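SA0254 protein (PDB 2OOI) is of uncharacterised function but probably serves as the UTRA-type effector-binding part of a GntR-family transcription regulator. Local coordinates at residues Lys76-Asp81 with Phe88-Ser93; Asn9-Ser14 with Ile147-Arg152; Lys28-Pro33 with Tyr67-Lys72. All coordinates share one frame; numbering follows the deposited sequence.

Interactions 2 and 3 involve strands of the UTRA domain's six-stranded antiparallel sheet, whereas interaction 1 joins the loop after helix 72-75 to helix 87-94 beside it. Interaction 2, 18 Å centre to centre from interaction 1, brings helix 11-14 onto strand 141-150, and Phe88 CD2 of interaction 1 touches Gly10 CA of interaction 2 at 3.4 Å. Interaction 3 works near one margin of the sheet; its Tyr70 CD2 meets Leu78 CD2 of interaction 1 at 3.5 Å. Interactions 2 and 3 lie on opposite sides of the chain's centre, 21 Å apart between their centres. A bound zinc ion lies about 6 Å from the Phe11 side chain and about 8 Å from that of Leu91.

Interaction 1. Residues Lys76-Asp81 with Phe88-Ser93; sequences KYLNDD and FDYLES
Tyr90 brings its hydroxyl to the edge of the Tyr77 ring; the two rings do not stack. That hydroxyl lies in the plane of the Tyr77 ring, with Tyr90 OH 3.5 Å from Tyr77 CD2. At the edge of the Tyr90 ring, near its plane, comes the main-chain oxygen of Tyr77, while Leu78 CD1 approaches that ring at a slant, 3.6 Å from Tyr90 CE1. The polar link is a hydrogen bond donated by Tyr90 OH to Tyr77 O, 2.6 Å long. The hydroxyl sits well above the carbonyl plane, 53° out of it, with a C=O...O angle of 124°. The side chain of Tyr90 leaves helix 87-94 with CG opposite the backbone N (chi1 168°), which sends the ring across to the loop and carries its hydroxyl to that carbonyl. Next to this bond the contact is apolar: Leu78 CD1 also faces Leu91 CD2, 4.5 Å away, and both leucines are buried. Phe27 of strand 20-30 packs on Leu78, Phe142 of strand 141-150 packs on Leu91, and Ile82 and Met95 touch Tyr90. On the helix itself, Asp89 O accepts both the N-H and the hydroxyl of Ser93, with Ser93 OG at 2.8 Å from Asp89 O. The arrangement is a helix packed against an irregular loop, the loop running on from helix 72-75; tyrosine-to-carbonyl bonding and leucine packing join the two within the alpha+beta UTRA domain, whose fold is of the chorismate lyase type.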
loop_
_atom_site.group_PDB
_atom_site.type_symbol
_atom_site.label_atom_id
_atom_site.label_comp_id
_atom_site.label_asym_id
_atom_site.label_seq_id
_atom_site.Cartn_x
_atom_site.Cartn_y
_atom_site.Cartn_z
ATOM N N LYS B 76 -17.398 23.036 -6.286
ATOM C CA LYS B 76 -18.510 23.856 -6.803
ATOM C C LYS B 76 -19.847 23.387 -6.277
ATOM O O LYS B 76 -20.641 24.208 -5.791
ATOM C CB LYS B 76 -18.577 23.877 -8.330
ATOM C CG LYS B 76 -17.430 24.576 -9.028
ATOM C CD LYS B 76 -17.591 24.558 -10.521
ATOM C CE LYS B 76 -16.436 25.243 -11.204
ATOM N NZ LYS B 76 -16.595 25.211 -12.687
ATOM N N TYR B 77 -20.113 22.086 -6.411
ATOM C CA TYR B 77 -21.382 21.499 -5.974
ATOM C C TYR B 77 -21.369 19.960 -5.891
ATOM O O TYR B 77 -20.837 19.285 -6.746
ATOM C CB TYR B 77 -22.532 21.940 -6.872
ATOM C CG TYR B 77 -23.871 21.362 -6.458
ATOM C CD1 TYR B 77 -24.710 22.038 -5.587
ATOM C CD2 TYR B 77 -24.286 20.131 -6.927
ATOM C CE1 TYR B 77 -25.934 21.504 -5.219
ATOM C CE2 TYR B 77 -25.499 19.586 -6.556
ATOM C CZ TYR B 77 -26.316 20.271 -5.706
ATOM O OH TYR B 77 -27.520 19.716 -5.366
ATOM N N LEU B 78 -22.014 19.447 -4.849
ATOM C CA LEU B 78 -22.089 18.034 -4.553
ATOM C C LEU B 78 -23.407 17.841 -3.780
ATOM O O LEU B 78 -23.774 18.694 -2.974
ATOM C CB LEU B 78 -20.906 17.659 -3.670
ATOM C CG LEU B 78 -19.923 16.562 -4.013
ATOM C CD1 LEU B 78 -19.510 16.658 -5.456
ATOM C CD2 LEU B 78 -18.720 16.668 -3.097
ATOM N N ASN B 79 -24.120 16.752 -4.058
ATOM C CA ASN B 79 -25.235 16.284 -3.236
ATOM C C ASN B 79 -25.098 14.760 -3.057
ATOM O O ASN B 79 -24.160 14.140 -3.602
ATOM C CB ASN B 79 -26.567 16.637 -3.881
ATOM C CG ASN B 79 -27.025 15.605 -4.909
ATOM O OD1 ASN B 79 -26.226 15.037 -5.647
ATOM N ND2 ASN B 79 -28.335 15.356 -4.944
ATOM N N ASP B 80 -26.031 14.154 -2.327
ATOM C CA ASP B 80 -25.944 12.712 -2.046
ATOM C C ASP B 80 -26.265 11.779 -3.239
ATOM O O ASP B 80 -25.737 10.668 -3.326
ATOM C CB ASP B 80 -26.768 12.324 -0.806
ATOM C CG ASP B 80 -28.252 12.568 -0.965
ATOM O OD1 ASP B 80 -28.747 12.727 -2.095
ATOM O OD2 ASP B 80 -28.926 12.574 0.076
ATOM N N ASP B 81 -27.099 12.235 -4.161
ATOM C CA ASP B 81 -27.297 11.489 -5.372
ATOM C C ASP B 81 -26.017 11.411 -6.148
ATOM O O ASP B 81 -25.601 10.317 -6.494
ATOM C CB ASP B 81 -28.401 12.089 -6.231
ATOM C CG ASP B 81 -29.782 11.838 -5.647
ATOM O OD1 ASP B 81 -30.016 10.655 -5.277
ATOM O OD2 ASP B 81 -30.613 12.801 -5.561
ATOM N N PHE B 88 -15.441 11.190 -8.857
ATOM C CA PHE B 88 -14.359 11.681 -9.686
ATOM C C PHE B 88 -14.733 11.874 -11.179
ATOM O O PHE B 88 -14.194 12.774 -11.829
ATOM C CB PHE B 88 -13.081 10.846 -9.412
ATOM C CG PHE B 88 -12.553 11.073 -7.993
ATOM C CD1 PHE B 88 -11.739 12.206 -7.698
ATOM C CD2 PHE B 88 -12.749 10.133 -6.995
ATOM C CE1 PHE B 88 -11.181 12.413 -6.439
ATOM C CE2 PHE B 88 -12.197 10.341 -5.729
ATOM C CZ PHE B 88 -11.395 11.493 -5.456
ATOM N N ASP B 89 -15.680 11.087 -11.701
ATOM C CA ASP B 89 -16.172 11.302 -13.061
ATOM C C ASP B 89 -16.970 12.578 -13.102
ATOM O O ASP B 89 -16.824 13.365 -14.030
ATOM C CB ASP B 89 -17.073 10.153 -13.574
ATOM C CG ASP B 89 -16.325 8.844 -13.757
ATOM O OD1 ASP B 89 -15.063 8.839 -13.758
ATOM O OD2 ASP B 89 -17.015 7.807 -13.896
ATOM N N TYR B 90 -17.833 12.768 -12.108
ATOM C CA TYR B 90 -18.591 14.009 -11.998
ATOM C C TYR B 90 -17.632 15.187 -11.967
ATOM O O TYR B 90 -17.774 16.148 -12.735
ATOM C CB TYR B 90 -19.472 13.988 -10.754
ATOM C CG TYR B 90 -20.109 15.310 -10.360
ATOM C CD1 TYR B 90 -19.534 16.110 -9.370
ATOM C CD2 TYR B 90 -21.315 15.746 -10.932
ATOM C CE1 TYR B 90 -20.113 17.297 -8.985
ATOM C CE2 TYR B 90 -21.910 16.961 -10.536
ATOM C CZ TYR B 90 -21.293 17.726 -9.562
ATOM O OH TYR B 90 -21.838 18.923 -9.140
ATOM N N LEU B 91 -16.631 15.090 -11.105
ATOM C CA LEU B 91 -15.680 16.168 -10.967
ATOM C C LEU B 91 -15.010 16.511 -12.300
ATOM O O LEU B 91 -14.912 17.672 -12.648
ATOM C CB LEU B 91 -14.666 15.848 -9.867
ATOM C CG LEU B 91 -15.117 15.712 -8.400
ATOM C CD1 LEU B 91 -14.019 15.262 -7.442
ATOM C CD2 LEU B 91 -15.768 16.960 -7.917
ATOM N N GLU B 92 -14.576 15.518 -13.065
ATOM C CA GLU B 92 -13.926 15.793 -14.362
ATOM C C GLU B 92 -14.904 16.026 -15.514
ATOM O O GLU B 92 -14.721 16.944 -16.293
ATOM C CB GLU B 92 -12.961 14.677 -14.749
ATOM C CG GLU B 92 -11.752 14.588 -13.860
ATOM C CD GLU B 92 -10.824 13.422 -14.238
ATOM O OE1 GLU B 92 -11.183 12.672 -15.185
ATOM O OE2 GLU B 92 -9.754 13.243 -13.580
ATOM N N SER B 93 -15.934 15.198 -15.626
ATOM C CA SER B 93 -16.872 15.308 -16.740
ATOM C C SER B 93 -17.792 16.504 -16.613
ATOM O O SER B 93 -17.973 17.229 -17.571
ATOM C CB SER B 93 -17.715 14.042 -16.873
ATOM O OG SER B 93 -16.887 12.886 -16.817
#

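Interaction 2. Residues Asn9-Ser14 with Ile147-Arg152; sequences NGFSKS and IVFHYR
Phe11 and Ile147 reach for each other from opposite directions, the ring from a short helix and the methyl from a strand. Ile147 CD1 comes obliquely to the far end of the Phe11 ring, 3.3 Å from Phe11 CE2 and 3.4 Å from Phe11 CZ. Beside it the Phe149 ring comes in at a slant as well, with Phe149 CZ 3.9 Å from Phe11 CE2. All three side chains are buried. Ile147 places CG1 on the side away from its carbonyl carbon (chi1 -54°) and is extended about chi2, which together carry CD1 to the Phe11 ring, while its other branch, CG2, covers one face of the Phe149 ring 3.5 Å above the plane and offset toward the rim. This is helix-on-sheet packing: helix 11-14 lies over strand 141-150, an inner strand of the UTRA antiparallel sheet whose main chain bonds to Tyr130 and Leu128 of one neighbour and to Ile65 and Leu63 of the other. Phe149 is further held by edge-to-face contacts with Tyr130 and Phe156, and Cys64 packs against both Ile147 and Phe149. Just before Phe11 in the chain, Gly10 occupies the N-cap position, and Ser14 N bonds to Gly10 O at 2.8 Å in the first turn. A weak bond from Lys13 NZ to Asn9 OD1, 3.2 Å, spans the same turn, and a zinc ion is bound about 6 Å from the Phe11 side chain.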
loop_
_atom_site.group_PDB
_atom_site.type_symbol
_atom_site.label_atom_id
_atom_site.label_comp_id
_atom_site.label_asym_id
_atom_site.label_seq_id
_atom_site.Cartn_x
_atom_site.Cartn_y
_atom_site.Cartn_z
ATOM N N ASN B 9 -6.891 8.439 -9.404
ATOM C CA ASN B 9 -8.255 8.613 -9.902
ATOM C C ASN B 9 -9.210 8.106 -8.823
ATOM O O ASN B 9 -8.787 7.885 -7.695
ATOM C CB ASN B 9 -8.467 7.926 -11.276
ATOM C CG ASN B 9 -7.641 8.559 -12.421
ATOM O OD1 ASN B 9 -7.849 9.729 -12.772
ATOM N ND2 ASN B 9 -6.720 7.784 -13.009
ATOM N N GLY B 10 -10.490 7.957 -9.137
ATOM C CA GLY B 10 -11.422 7.308 -8.214
ATOM C C GLY B 10 -11.423 5.808 -8.421
ATOM O O GLY B 10 -10.988 5.322 -9.461
ATOM N N PHE B 11 -11.922 5.065 -7.441
ATOM C CA PHE B 11 -11.916 3.597 -7.531
ATOM C C PHE B 11 -12.827 3.062 -8.620
ATOM O O PHE B 11 -12.573 1.987 -9.167
ATOM C CB PHE B 11 -12.291 2.937 -6.200
ATOM C CG PHE B 11 -11.366 3.270 -5.066
ATOM C CD1 PHE B 11 -10.053 3.737 -5.299
ATOM C CD2 PHE B 11 -11.795 3.099 -3.757
ATOM C CE1 PHE B 11 -9.199 4.050 -4.240
ATOM C CE2 PHE B 11 -10.951 3.399 -2.695
ATOM C CZ PHE B 11 -9.646 3.881 -2.936
ATOM N N SER B 12 -13.886 3.800 -8.935
ATOM C CA SER B 12 -14.758 3.428 -10.042
ATOM C C SER B 12 -13.953 3.353 -11.336
ATOM O O SER B 12 -14.123 2.415 -12.117
ATOM C CB SER B 12 -15.910 4.421 -10.170
ATOM O OG SER B 12 -16.380 4.776 -8.884
ATOM N N LYS B 13 -13.070 4.337 -11.532
ATOM C CA LYS B 13 -12.150 4.386 -12.685
ATOM C C LYS B 13 -10.977 3.410 -12.483
ATOM O O LYS B 13 -10.447 2.854 -13.444
ATOM C CB LYS B 13 -11.618 5.827 -12.904
ATOM C CG LYS B 13 -10.678 6.046 -14.140
ATOM C CD LYS B 13 -10.226 7.524 -14.361
ATOM C CE LYS B 13 -9.294 7.716 -15.572
ATOM N NZ LYS B 13 -8.860 9.132 -15.788
ATOM N N SER B 14 -10.583 3.212 -11.228
ATOM C CA SER B 14 -9.447 2.349 -10.882
ATOM C C SER B 14 -9.683 0.877 -11.241
ATOM O O SER B 14 -8.803 0.228 -11.801
ATOM C CB SER B 14 -9.124 2.474 -9.389
ATOM O OG SER B 14 -7.788 2.113 -9.130
ATOM N N ILE B 147 -10.245 6.016 4.177
ATOM C CA ILE B 147 -10.899 4.788 3.797
ATOM C C ILE B 147 -10.500 3.706 4.774
ATOM O O ILE B 147 -9.326 3.594 5.116
ATOM C CB ILE B 147 -10.487 4.404 2.406
ATOM C CG1 ILE B 147 -10.758 5.586 1.466
ATOM C CG2 ILE B 147 -11.203 3.139 1.963
ATOM C CD1 ILE B 147 -10.593 5.263 -0.012
ATOM N N VAL B 148 -11.467 2.927 5.261
ATOM C CA VAL B 148 -11.096 1.694 5.978
ATOM C C VAL B 148 -11.532 0.482 5.151
ATOM O O VAL B 148 -12.696 0.319 4.828
ATOM C CB VAL B 148 -11.463 1.724 7.511
ATOM C CG1 VAL B 148 -11.155 0.431 8.140
ATOM C CG2 VAL B 148 -10.850 2.852 8.244
ATOM N N PHE B 149 -10.542 -0.315 4.752
ATOM C CA PHE B 149 -10.744 -1.446 3.858
ATOM C C PHE B 149 -11.068 -2.744 4.587
ATOM O O PHE B 149 -10.544 -3.042 5.665
ATOM C CB PHE B 149 -9.498 -1.676 3.012
ATOM C CG PHE B 149 -9.302 -0.665 1.910
ATOM C CD1 PHE B 149 -8.471 0.418 2.082
ATOM C CD2 PHE B 149 -9.945 -0.818 0.688
ATOM C CE1 PHE B 149 -8.293 1.347 1.058
ATOM C CE2 PHE B 149 -9.767 0.096 -0.329
ATOM C CZ PHE B 149 -8.930 1.176 -0.145
ATOM N N HIS B 150 -11.958 -3.510 3.967
ATOM C CA HIS B 150 -12.223 -4.900 4.339
ATOM C C HIS B 150 -10.969 -5.720 4.050
ATOM O O HIS B 150 -10.507 -5.741 2.921
ATOM C CB HIS B 150 -13.394 -5.417 3.495
ATOM C CG HIS B 150 -13.873 -6.768 3.905
ATOM N ND1 HIS B 150 -15.094 -6.971 4.515
ATOM C CD2 HIS B 150 -13.281 -7.984 3.823
ATOM C CE1 HIS B 150 -15.236 -8.260 4.776
ATOM N NE2 HIS B 150 -14.145 -8.895 4.373
ATOM N N TYR B 151 -10.416 -6.402 5.042
ATOM C CA TYR B 151 -9.098 -6.991 4.857
ATOM C C TYR B 151 -9.024 -8.198 3.927
ATOM O O TYR B 151 -7.955 -8.463 3.373
ATOM C CB TYR B 151 -8.432 -7.298 6.185
ATOM C CG TYR B 151 -8.817 -8.598 6.807
ATOM C CD1 TYR B 151 -7.967 -9.685 6.747
ATOM C CD2 TYR B 151 -10.024 -8.741 7.482
ATOM C CE1 TYR B 151 -8.318 -10.882 7.315
ATOM C CE2 TYR B 151 -10.368 -9.923 8.065
ATOM C CZ TYR B 151 -9.511 -10.992 7.974
ATOM O OH TYR B 151 -9.835 -12.188 8.549
ATOM N N ARG B 152 -10.122 -8.932 3.778
ATOM C CA ARG B 152 -10.178 -10.074 2.854
ATOM C C ARG B 152 -10.497 -9.647 1.424
ATOM O O ARG B 152 -9.913 -10.160 0.484
ATOM C CB ARG B 152 -11.207 -11.117 3.298
ATOM C CG ARG B 152 -10.863 -11.857 4.580
ATOM C CD ARG B 152 -11.962 -12.894 4.995
ATOM N NE ARG B 152 -11.580 -13.555 6.251
ATOM C CZ ARG B 152 -12.306 -14.452 6.950
ATOM N NH1 ARG B 152 -13.491 -14.930 6.513
ATOM N NH2 ARG B 152 -11.816 -14.916 8.107
#

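Interaction 3. Residues Lys28-Pro33 with Tyr67-Lys72; sequences KEMATP and YSYYHK
Charge pairing joins Glu29 to Lys72, with Lys72 NZ donating to Glu29 OE2 at 2.7 Å. The ammonium group meets OE2 nearly along its C-O axis; OE2 alone makes the bond to Lys72. Both chains are stretched, Glu29 with CG opposite its backbone N (chi1 178°) and the lysine from CB to NZ. They cross obliquely, and Glu29 OE2 lies against the end of the lysine, also 3.1 Å from Lys72 CE; Glu29 CA and Lys72 CA are 8.6 Å apart. Glu29 also touches Tyr50, and Lys72 touches Thr48.

The second kind of interaction is sulfur-aromatic. Met30 SD lies at the edge of the Tyr69 ring, 5.4 Å from its centroid and 82° off the ring normal, with Tyr69 CE2 the nearest ring atom at 4.1 Å. Tyr51 meets the Tyr69 ring with planes at about 45°, and Pro34 and Val37 pack beside it.

Strand 49-58 runs between strands 20-30 and 61-71, and the salt bridge passes near its beginning, tying strand 20-30 to the start of helix 72-75. The Met-aromatic contact spans it, linking next-but-one strands near the outer margin of the UTRA antiparallel sheet.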
loop_
_atom_site.group_PDB
_atom_site.type_symbol
_atom_site.label_atom_id
_atom_site.label_comp_id
_atom_site.label_asym_id
_atom_site.label_seq_id
_atom_site.Cartn_x
_atom_site.Cartn_y
_atom_site.Cartn_z
ATOM N N LYS B 28 -23.529 15.783 4.624
ATOM C CA LYS B 28 -23.763 17.071 5.246
ATOM C C LYS B 28 -23.024 18.146 4.454
ATOM O O LYS B 28 -21.885 17.957 4.034
ATOM C CB LYS B 28 -23.095 17.131 6.624
ATOM C CG LYS B 28 -23.678 16.333 7.738
ATOM C CD LYS B 28 -23.027 16.793 9.113
ATOM C CE LYS B 28 -23.856 16.304 10.364
ATOM N NZ LYS B 28 -24.188 14.771 10.368
ATOM N N GLU B 29 -23.610 19.318 4.355
ATOM C CA GLU B 29 -22.845 20.485 3.995
ATOM C C GLU B 29 -22.453 21.158 5.316
ATOM O O GLU B 29 -23.316 21.414 6.118
ATOM C CB GLU B 29 -23.709 21.344 3.110
ATOM C CG GLU B 29 -23.064 22.607 2.689
ATOM C CD GLU B 29 -23.737 23.231 1.501
ATOM O OE1 GLU B 29 -24.633 22.607 0.919
ATOM O OE2 GLU B 29 -23.325 24.335 1.134
ATOM N N MET B 30 -21.162 21.378 5.578
ATOM C CA MET B 30 -20.687 21.883 6.885
ATOM C C MET B 30 -20.099 23.295 6.703
ATOM O O MET B 30 -19.054 23.460 6.057
ATOM C CB MET B 30 -19.611 20.964 7.523
ATOM C CG MET B 30 -20.027 19.494 7.840
ATOM S SD MET B 30 -18.695 18.435 8.520
ATOM C CE MET B 30 -18.460 19.308 10.086
ATOM N N ALA B 31 -20.738 24.317 7.291
ATOM C CA ALA B 31 -20.160 25.682 7.242
ATOM C C ALA B 31 -18.871 25.710 8.045
ATOM O O ALA B 31 -17.964 26.459 7.693
ATOM C CB ALA B 31 -21.094 26.713 7.722
ATOM N N THR B 32 -18.749 24.870 9.077
ATOM C CA THR B 32 -17.488 24.817 9.822
ATOM C C THR B 32 -16.808 23.447 9.808
ATOM O O THR B 32 -17.170 22.541 10.557
ATOM C CB THR B 32 -17.650 25.295 11.278
ATOM O OG1 THR B 32 -18.175 26.617 11.268
ATOM C CG2 THR B 32 -16.298 25.289 11.992
ATOM N N PRO B 33 -15.794 23.308 8.974
ATOM C CA PRO B 33 -15.040 22.079 8.886
ATOM C C PRO B 33 -14.223 21.763 10.137
ATOM O O PRO B 33 -13.793 22.652 10.825
ATOM C CB PRO B 33 -14.079 22.349 7.720
ATOM C CG PRO B 33 -13.945 23.796 7.655
ATOM C CD PRO B 33 -15.295 24.325 8.041
ATOM N N TYR B 67 -14.774 7.906 4.406
ATOM C CA TYR B 67 -15.101 9.178 5.051
ATOM C C TYR B 67 -14.371 10.292 4.311
ATOM O O TYR B 67 -13.144 10.349 4.347
ATOM C CB TYR B 67 -14.625 9.139 6.501
ATOM C CG TYR B 67 -15.059 7.911 7.284
ATOM C CD1 TYR B 67 -16.166 7.947 8.103
ATOM C CD2 TYR B 67 -14.345 6.722 7.213
ATOM C CE1 TYR B 67 -16.572 6.846 8.838
ATOM C CE2 TYR B 67 -14.738 5.590 7.957
ATOM C CZ TYR B 67 -15.859 5.672 8.765
ATOM O OH TYR B 67 -16.270 4.577 9.493
ATOM N N SER B 68 -15.104 11.161 3.619
ATOM C CA SER B 68 -14.474 12.201 2.772
ATOM C C SER B 68 -14.904 13.641 3.102
ATOM O O SER B 68 -16.070 13.898 3.389
ATOM C CB SER B 68 -14.811 11.962 1.299
ATOM O OG SER B 68 -14.319 10.717 0.837
ATOM N N TYR B 69 -13.975 14.580 3.002
ATOM C CA TYR B 69 -14.327 15.979 3.027
ATOM C C TYR B 69 -13.913 16.656 1.736
ATOM O O TYR B 69 -12.770 16.496 1.305
ATOM C CB TYR B 69 -13.646 16.705 4.188
ATOM C CG TYR B 69 -14.016 16.200 5.563
ATOM C CD1 TYR B 69 -13.351 15.093 6.133
ATOM C CD2 TYR B 69 -14.988 16.839 6.311
ATOM C CE1 TYR B 69 -13.658 14.648 7.408
ATOM C CE2 TYR B 69 -15.307 16.401 7.581
ATOM C CZ TYR B 69 -14.647 15.306 8.124
ATOM O OH TYR B 69 -14.974 14.893 9.382
ATOM N N TYR B 70 -14.827 17.449 1.171
ATOM C CA TYR B 70 -14.602 18.177 -0.067
ATOM C C TYR B 70 -14.725 19.688 0.096
ATOM O O TYR B 70 -15.682 20.174 0.684
ATOM C CB TYR B 70 -15.658 17.760 -1.061
ATOM C CG TYR B 70 -15.559 16.330 -1.483
ATOM C CD1 TYR B 70 -14.710 15.966 -2.508
ATOM C CD2 TYR B 70 -16.328 15.348 -0.883
ATOM C CE1 TYR B 70 -14.611 14.676 -2.925
ATOM C CE2 TYR B 70 -16.235 14.044 -1.284
ATOM C CZ TYR B 70 -15.381 13.727 -2.313
ATOM O OH TYR B 70 -15.278 12.461 -2.742
ATOM N N HIS B 71 -13.791 20.429 -0.478
ATOM C CA HIS B 71 -13.843 21.888 -0.469
ATOM C C HIS B 71 -14.906 22.400 -1.457
ATOM O O HIS B 71 -14.774 22.246 -2.676
ATOM C CB HIS B 71 -12.431 22.454 -0.750
ATOM C CG HIS B 71 -12.310 23.939 -0.606
ATOM N ND1 HIS B 71 -11.185 24.629 -1.001
ATOM C CD2 HIS B 71 -13.181 24.871 -0.147
ATOM C CE1 HIS B 71 -11.362 25.917 -0.778
ATOM N NE2 HIS B 71 -12.566 26.093 -0.265
ATOM N N LYS B 72 -15.959 23.007 -0.920
ATOM C CA LYS B 72 -17.125 23.365 -1.721
ATOM C C LYS B 72 -16.754 24.347 -2.827
ATOM O O LYS B 72 -17.234 24.238 -3.957
ATOM C CB LYS B 72 -18.221 23.959 -0.836
ATOM C CG LYS B 72 -19.516 24.262 -1.571
ATOM C CD LYS B 72 -20.523 24.945 -0.660
ATOM C CE LYS B 72 -21.815 25.254 -1.399
ATOM N NZ LYS B 72 -22.659 26.232 -0.657
#